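Local coordinates for protein geranylgeranyl pyrophosphate synthase (Corynebacterium glutamicum, PDB 3LMD) that probably builds a long-chain isoprenoid diphosphate by adding isopentenyl units to an allylic diphosphate with the help of divalent metal ions, at residues A[74-79]-A[107-112]; A[81-86]-A[99-104]. All coordinates share one frame; numbering follows the deposited sequence.

Contact 1. Residues A[74-79]-A[107-112]; sequences GKRFRP and THLATL
R78 reaches across to H108 and lays its guanidinium flat on one face of the imidazole. The chain leaves CB with CG anti to the carbonyl carbon (chi1 -63°) and runs extended from CG to NE, where CD first meets the histidine, 3.9 Å from H108 CB. R78 NE passes H108 ND1 at 3.8 Å, and CZ comes within 3.6 Å of H108 CE1. NH1 finishes over the middle of the ring, 3.4 Å from H108 NE2; the angle is too poor for a hydrogen bond, and the pair is held by stacking, planes 9° apart. In H108, CG anti to the backbone N (chi1 170°) carries the ring toward R78, and the turn about CB-CG sets its face.

GGKRFRP is the basic motif of the FPP/GGPP synthases, ahead of the DDxxD motif at the C-terminal end of helix 95-118. In relatives of this enzyme the lysine and last arginine of the basic motif bind isopentenyl diphosphate, as K75 and R78 probably do here. H108, whose side chain is about 8 Å from that of the calcium-binding D115, probably lines the same diphosphate pocket, so the R78–H108 stack would set two of its walls. R76, at the N-cap of helix 77-86, turns toward helix 95-118, its NH2 4.2 Å from L109 CD1. Its charge is paired with E105 through NH2 and E48 through NE.

Contact 2. Residues A[81-86]-A[99-104]; sequences FALLAS and KAAVVV
Helix 77-86 and helix 95-118 come close here: the backbones are nearest at A82 and A101, whose CA atoms are only 5.8 Å apart. Both segments are helical, with the usual i to i+4 bonds, such as S86 N to A82 O and V104 N to A100 O. The two helices follow one another in the chain and form an antiparallel helical hairpin within the all-helical fold of the polyprenyl synthases, in which long helices surround a central reaction cavity.

No hydrogen bond crosses between the segments, and the interface is purely apolar. A82 and A101 each direct CB toward the opposite helix, and the A82 methyl points at the flank of the A101 methyl, A82 CB to A101 CB 4.0 Å. Alanines suit both places because their single methyls fit the short spacing of the two backbones. L83, one residue on, starts off along the flank of the contact but brings its end in: chi1 near -60° swings CG to the side of the backbone N, and the next torsion brings L83 CD2 to 4.4 Å from A101 CB. The A101 methyl therefore meets both A82 and L83. A leucine suits this flank because its branched end can serve more than one neighbour; it also packs against V97 and I98 of helix 95-118 and against I40, A43 and M44 of helix 34-55, tying three helices together in the buried interior.

Toward the end of segment 81-86, S86 uses its small polar side chain locally. S86 OG accepts from L93 N, in the connection leading to helix 95-118, and donates to L83 O at 2.7 Å.

Overall arrangement
Contacts 1 and 2 lie along the same helix pair, 77-86 and 95-118, with their centres about 11 Å apart. In chain order the segments run 74-79, 81-86, 99-104, 107-112, so contact 2 is nested inside the loop closed by contact 1, as expected of an antiparallel hairpin. They also touch: R78 CB packs on V104 CG1 at 3.7 Å, and P79 CB on A101 CB at 3.8 Å. Contact 2 is buried apolar packing away from the annotated sites, whereas contact 1 is partly buried and more polar, nearer the calcium-binding D115 and D119, which hold no ion in this chain. One hairpin thus joins close-packed interior to the neighbourhood of the metal site.

Contact 1. Residues A[74-79]-A[107-112]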
loop_
_atom_site.group_PDB
_atom_site.type_symbol
_atom_site.label_atom_id
_atom_site.label_comp_id
_atom_site.label_asym_id
_atom_site.label_seq_id
_atom_site.Cartn_x
_atom_site.Cartn_y
_atom_site.Cartn_z
ATOM N N GLY A 74 -21.065 -0.164 11.855
ATOM C CA GLY A 74 -21.661 -0.332 13.177
ATOM C C GLY A 74 -20.638 0.027 14.243
ATOM O O GLY A 74 -20.291 1.198 14.402
ATOM N N LYS A 75 -20.144 -0.974 14.970
ATOM C CA LYS A 75 -19.097 -0.731 15.970
ATOM C C LYS A 75 -17.740 -1.334 15.582
ATOM O O LYS A 75 -17.641 -2.498 15.190
ATOM C CB LYS A 75 -19.543 -1.158 17.376
ATOM C CG LYS A 75 -20.478 -0.150 18.037
ATOM C CD LYS A 75 -20.608 -0.382 19.530
ATOM C CE LYS A 75 -21.375 0.760 20.184
ATOM N NZ LYS A 75 -21.302 0.701 21.668
ATOM N N ARG A 76 -16.705 -0.509 15.684
ATOM C CA ARG A 76 -15.362 -0.835 15.192
ATOM C C ARG A 76 -14.482 -1.336 16.344
ATOM O O ARG A 76 -14.001 -0.551 17.168
ATOM C CB ARG A 76 -14.766 0.424 14.589
ATOM C CG ARG A 76 -15.669 1.089 13.523
ATOM C CD ARG A 76 -14.922 2.167 12.748
ATOM N NE ARG A 76 -15.783 2.786 11.743
ATOM C CZ ARG A 76 -15.878 2.370 10.480
ATOM N NH1 ARG A 76 -16.703 2.989 9.646
ATOM N NH2 ARG A 76 -15.127 1.354 10.044
ATOM N N PHE A 77 -14.262 -2.645 16.403
ATOM C CA PHE A 77 -13.556 -3.226 17.555
ATOM C C PHE A 77 -12.123 -2.708 17.762
ATOM O O PHE A 77 -11.684 -2.466 18.906
ATOM C CB PHE A 77 -13.500 -4.758 17.466
ATOM C CG PHE A 77 -12.714 -5.357 18.591
ATOM C CD1 PHE A 77 -11.382 -5.713 18.427
ATOM C CD2 PHE A 77 -13.282 -5.473 19.849
ATOM C CE1 PHE A 77 -10.636 -6.216 19.508
ATOM C CE2 PHE A 77 -12.557 -5.973 20.910
ATOM C CZ PHE A 77 -11.231 -6.342 20.743
ATOM N N ARG A 78 -11.361 -2.582 16.680
ATOM C CA ARG A 78 -9.942 -2.206 16.836
ATOM C C ARG A 78 -9.744 -0.812 17.435
ATOM O O ARG A 78 -8.932 -0.644 18.367
ATOM C CB ARG A 78 -9.192 -2.364 15.520
ATOM C CG ARG A 78 -9.177 -3.824 15.081
ATOM C CD ARG A 78 -8.770 -4.021 13.603
ATOM N NE ARG A 78 -8.841 -5.447 13.276
ATOM C CZ ARG A 78 -9.978 -6.089 13.018
ATOM N NH1 ARG A 78 -11.122 -5.418 12.982
ATOM N NH2 ARG A 78 -9.967 -7.392 12.728
ATOM N N PRO A 79 -10.473 0.194 16.917
ATOM C CA PRO A 79 -10.321 1.490 17.596
ATOM C C PRO A 79 -10.868 1.466 19.024
ATOM O O PRO A 79 -10.290 2.107 19.897
ATOM C CB PRO A 79 -11.093 2.482 16.704
ATOM C CG PRO A 79 -11.753 1.655 15.598
ATOM C CD PRO A 79 -11.143 0.292 15.590
ATOM N N THR A 107 -5.901 1.155 8.431
ATOM C CA THR A 107 -5.047 0.031 8.010
ATOM C C THR A 107 -5.847 -1.243 7.865
ATOM O O THR A 107 -5.677 -1.991 6.882
ATOM C CB THR A 107 -3.903 -0.171 9.011
ATOM O OG1 THR A 107 -3.093 1.017 9.009
ATOM C CG2 THR A 107 -3.025 -1.386 8.607
ATOM N N HIS A 108 -6.742 -1.470 8.826
ATOM C CA HIS A 108 -7.687 -2.573 8.733
ATOM C C HIS A 108 -8.480 -2.516 7.440
ATOM O O HIS A 108 -8.589 -3.523 6.737
ATOM C CB HIS A 108 -8.638 -2.567 9.964
ATOM C CG HIS A 108 -9.785 -3.504 9.840
ATOM N ND1 HIS A 108 -9.617 -4.859 9.610
ATOM C CD2 HIS A 108 -11.122 -3.292 9.916
ATOM C CE1 HIS A 108 -10.810 -5.437 9.547
ATOM N NE2 HIS A 108 -11.736 -4.507 9.722
ATOM N N LEU A 109 -9.072 -1.359 7.126
ATOM C CA LEU A 109 -9.871 -1.229 5.909
ATOM C C LEU A 109 -9.033 -1.436 4.636
ATOM O O LEU A 109 -9.482 -2.113 3.695
ATOM C CB LEU A 109 -10.596 0.142 5.868
ATOM C CG LEU A 109 -11.589 0.317 7.029
ATOM C CD1 LEU A 109 -12.185 1.759 7.070
ATOM C CD2 LEU A 109 -12.711 -0.759 6.936
ATOM N N ALA A 110 -7.834 -0.871 4.600
ATOM C CA ALA A 110 -6.955 -1.012 3.410
ATOM C C ALA A 110 -6.701 -2.478 3.120
ATOM O O ALA A 110 -6.763 -2.933 1.986
ATOM C CB ALA A 110 -5.622 -0.267 3.622
ATOM N N THR A 111 -6.403 -3.187 4.192
ATOM C CA THR A 111 -6.184 -4.629 4.230
ATOM C C THR A 111 -7.318 -5.441 3.647
ATOM O O THR A 111 -7.098 -6.343 2.825
ATOM C CB THR A 111 -6.006 -4.990 5.721
ATOM O OG1 THR A 111 -4.627 -5.186 5.973
ATOM C CG2 THR A 111 -6.864 -6.177 6.150
ATOM N N LEU A 112 -8.535 -5.114 4.074
ATOM C CA LEU A 112 -9.732 -5.696 3.511
ATOM C C LEU A 112 -9.877 -5.454 2.027
ATOM O O LEU A 112 -10.257 -6.350 1.274
ATOM C CB LEU A 112 -10.987 -5.151 4.204
ATOM C CG LEU A 112 -11.273 -5.709 5.598
ATOM C CD1 LEU A 112 -12.498 -4.994 6.205
ATOM C CD2 LEU A 112 -11.482 -7.230 5.563
#

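Contact 2. Residues A[81-86]-A[99-104]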
loop_
_atom_site.group_PDB
_atom_site.type_symbol
_atom_site.label_atom_id
_atom_site.label_comp_id
_atom_site.label_asym_id
_atom_site.label_seq_id
_atom_site.Cartn_x
_atom_site.Cartn_y
_atom_site.Cartn_z
ATOM N N PHE A 81 -10.724 -0.980 21.140
ATOM C CA PHE A 81 -9.643 -1.556 21.944
ATOM C C PHE A 81 -8.520 -0.549 22.191
ATOM O O PHE A 81 -8.003 -0.459 23.301
ATOM C CB PHE A 81 -9.094 -2.843 21.302
ATOM C CG PHE A 81 -7.953 -3.465 22.101
ATOM C CD1 PHE A 81 -8.056 -3.622 23.480
ATOM C CD2 PHE A 81 -6.781 -3.843 21.486
ATOM C CE1 PHE A 81 -6.999 -4.184 24.213
ATOM C CE2 PHE A 81 -5.733 -4.432 22.210
ATOM C CZ PHE A 81 -5.839 -4.594 23.557
ATOM N N ALA A 82 -8.152 0.234 21.172
ATOM C CA ALA A 82 -7.125 1.277 21.354
ATOM C C ALA A 82 -7.568 2.319 22.421
ATOM O O ALA A 82 -6.747 2.806 23.238
ATOM C CB ALA A 82 -6.855 2.010 20.020
ATOM N N LEU A 83 -8.844 2.675 22.385
ATOM C CA LEU A 83 -9.382 3.646 23.360
ATOM C C LEU A 83 -9.356 3.053 24.790
ATOM O O LEU A 83 -8.955 3.734 25.736
ATOM C CB LEU A 83 -10.815 4.079 23.004
ATOM C CG LEU A 83 -11.063 4.781 21.644
ATOM C CD1 LEU A 83 -12.520 5.133 21.399
ATOM C CD2 LEU A 83 -10.196 6.001 21.412
ATOM N N LEU A 84 -9.790 1.804 24.936
ATOM C CA LEU A 84 -9.701 1.107 26.230
ATOM C C LEU A 84 -8.278 1.036 26.727
ATOM O O LEU A 84 -7.998 1.327 27.912
ATOM C CB LEU A 84 -10.348 -0.291 26.136
ATOM C CG LEU A 84 -11.856 -0.267 25.866
ATOM C CD1 LEU A 84 -12.383 -1.671 25.578
ATOM C CD2 LEU A 84 -12.543 0.305 27.103
ATOM N N ALA A 85 -7.350 0.655 25.843
ATOM C CA ALA A 85 -5.952 0.598 26.224
ATOM C C ALA A 85 -5.456 1.949 26.717
ATOM O O ALA A 85 -4.621 2.006 27.615
ATOM C CB ALA A 85 -5.058 0.137 25.024
ATOM N N SER A 86 -5.920 3.036 26.103
ATOM C CA SER A 86 -5.450 4.365 26.503
ATOM C C SER A 86 -5.885 4.701 27.936
ATOM O O SER A 86 -5.291 5.541 28.581
ATOM C CB SER A 86 -5.929 5.464 25.537
ATOM O OG SER A 86 -7.279 5.833 25.806
ATOM N N LYS A 99 -6.330 9.793 17.074
ATOM C CA LYS A 99 -5.675 9.728 15.768
ATOM C C LYS A 99 -4.998 8.352 15.512
ATOM O O LYS A 99 -5.052 7.815 14.394
ATOM C CB LYS A 99 -4.638 10.862 15.683
ATOM C CG LYS A 99 -4.057 11.116 14.325
ATOM C CD LYS A 99 -3.228 12.441 14.295
ATOM C CE LYS A 99 -4.047 13.668 14.720
ATOM N NZ LYS A 99 -3.387 14.965 14.354
ATOM N N ALA A 100 -4.315 7.819 16.519
ATOM C CA ALA A 100 -3.777 6.449 16.416
ATOM C C ALA A 100 -4.864 5.402 16.143
ATOM O O ALA A 100 -4.656 4.492 15.343
ATOM C CB ALA A 100 -2.952 6.083 17.664
ATOM N N ALA A 101 -6.028 5.524 16.777
ATOM C CA ALA A 101 -7.118 4.566 16.589
ATOM C C ALA A 101 -7.613 4.624 15.157
ATOM O O ALA A 101 -7.963 3.584 14.560
ATOM C CB ALA A 101 -8.288 4.844 17.571
ATOM N N VAL A 102 -7.596 5.825 14.595
ATOM C CA VAL A 102 -8.019 6.014 13.221
ATOM C C VAL A 102 -6.997 5.353 12.296
ATOM O O VAL A 102 -7.363 4.712 11.317
ATOM C CB VAL A 102 -8.224 7.510 12.871
ATOM C CG1 VAL A 102 -8.353 7.719 11.326
ATOM C CG2 VAL A 102 -9.459 8.082 13.637
ATOM N N VAL A 103 -5.718 5.513 12.619
ATOM C CA VAL A 103 -4.679 4.879 11.807
ATOM C C VAL A 103 -4.874 3.361 11.808
ATOM O O VAL A 103 -4.787 2.716 10.754
ATOM C CB VAL A 103 -3.275 5.249 12.322
ATOM C CG1 VAL A 103 -2.175 4.320 11.696
ATOM C CG2 VAL A 103 -2.963 6.731 11.974
ATOM N N VAL A 104 -5.132 2.788 12.982
ATOM C CA VAL A 104 -5.371 1.338 13.053
ATOM C C VAL A 104 -6.558 0.951 12.186
ATOM O O VAL A 104 -6.495 -0.022 11.410
ATOM C CB VAL A 104 -5.572 0.856 14.503
ATOM C CG1 VAL A 104 -6.028 -0.630 14.546
ATOM C CG2 VAL A 104 -4.256 1.055 15.277
#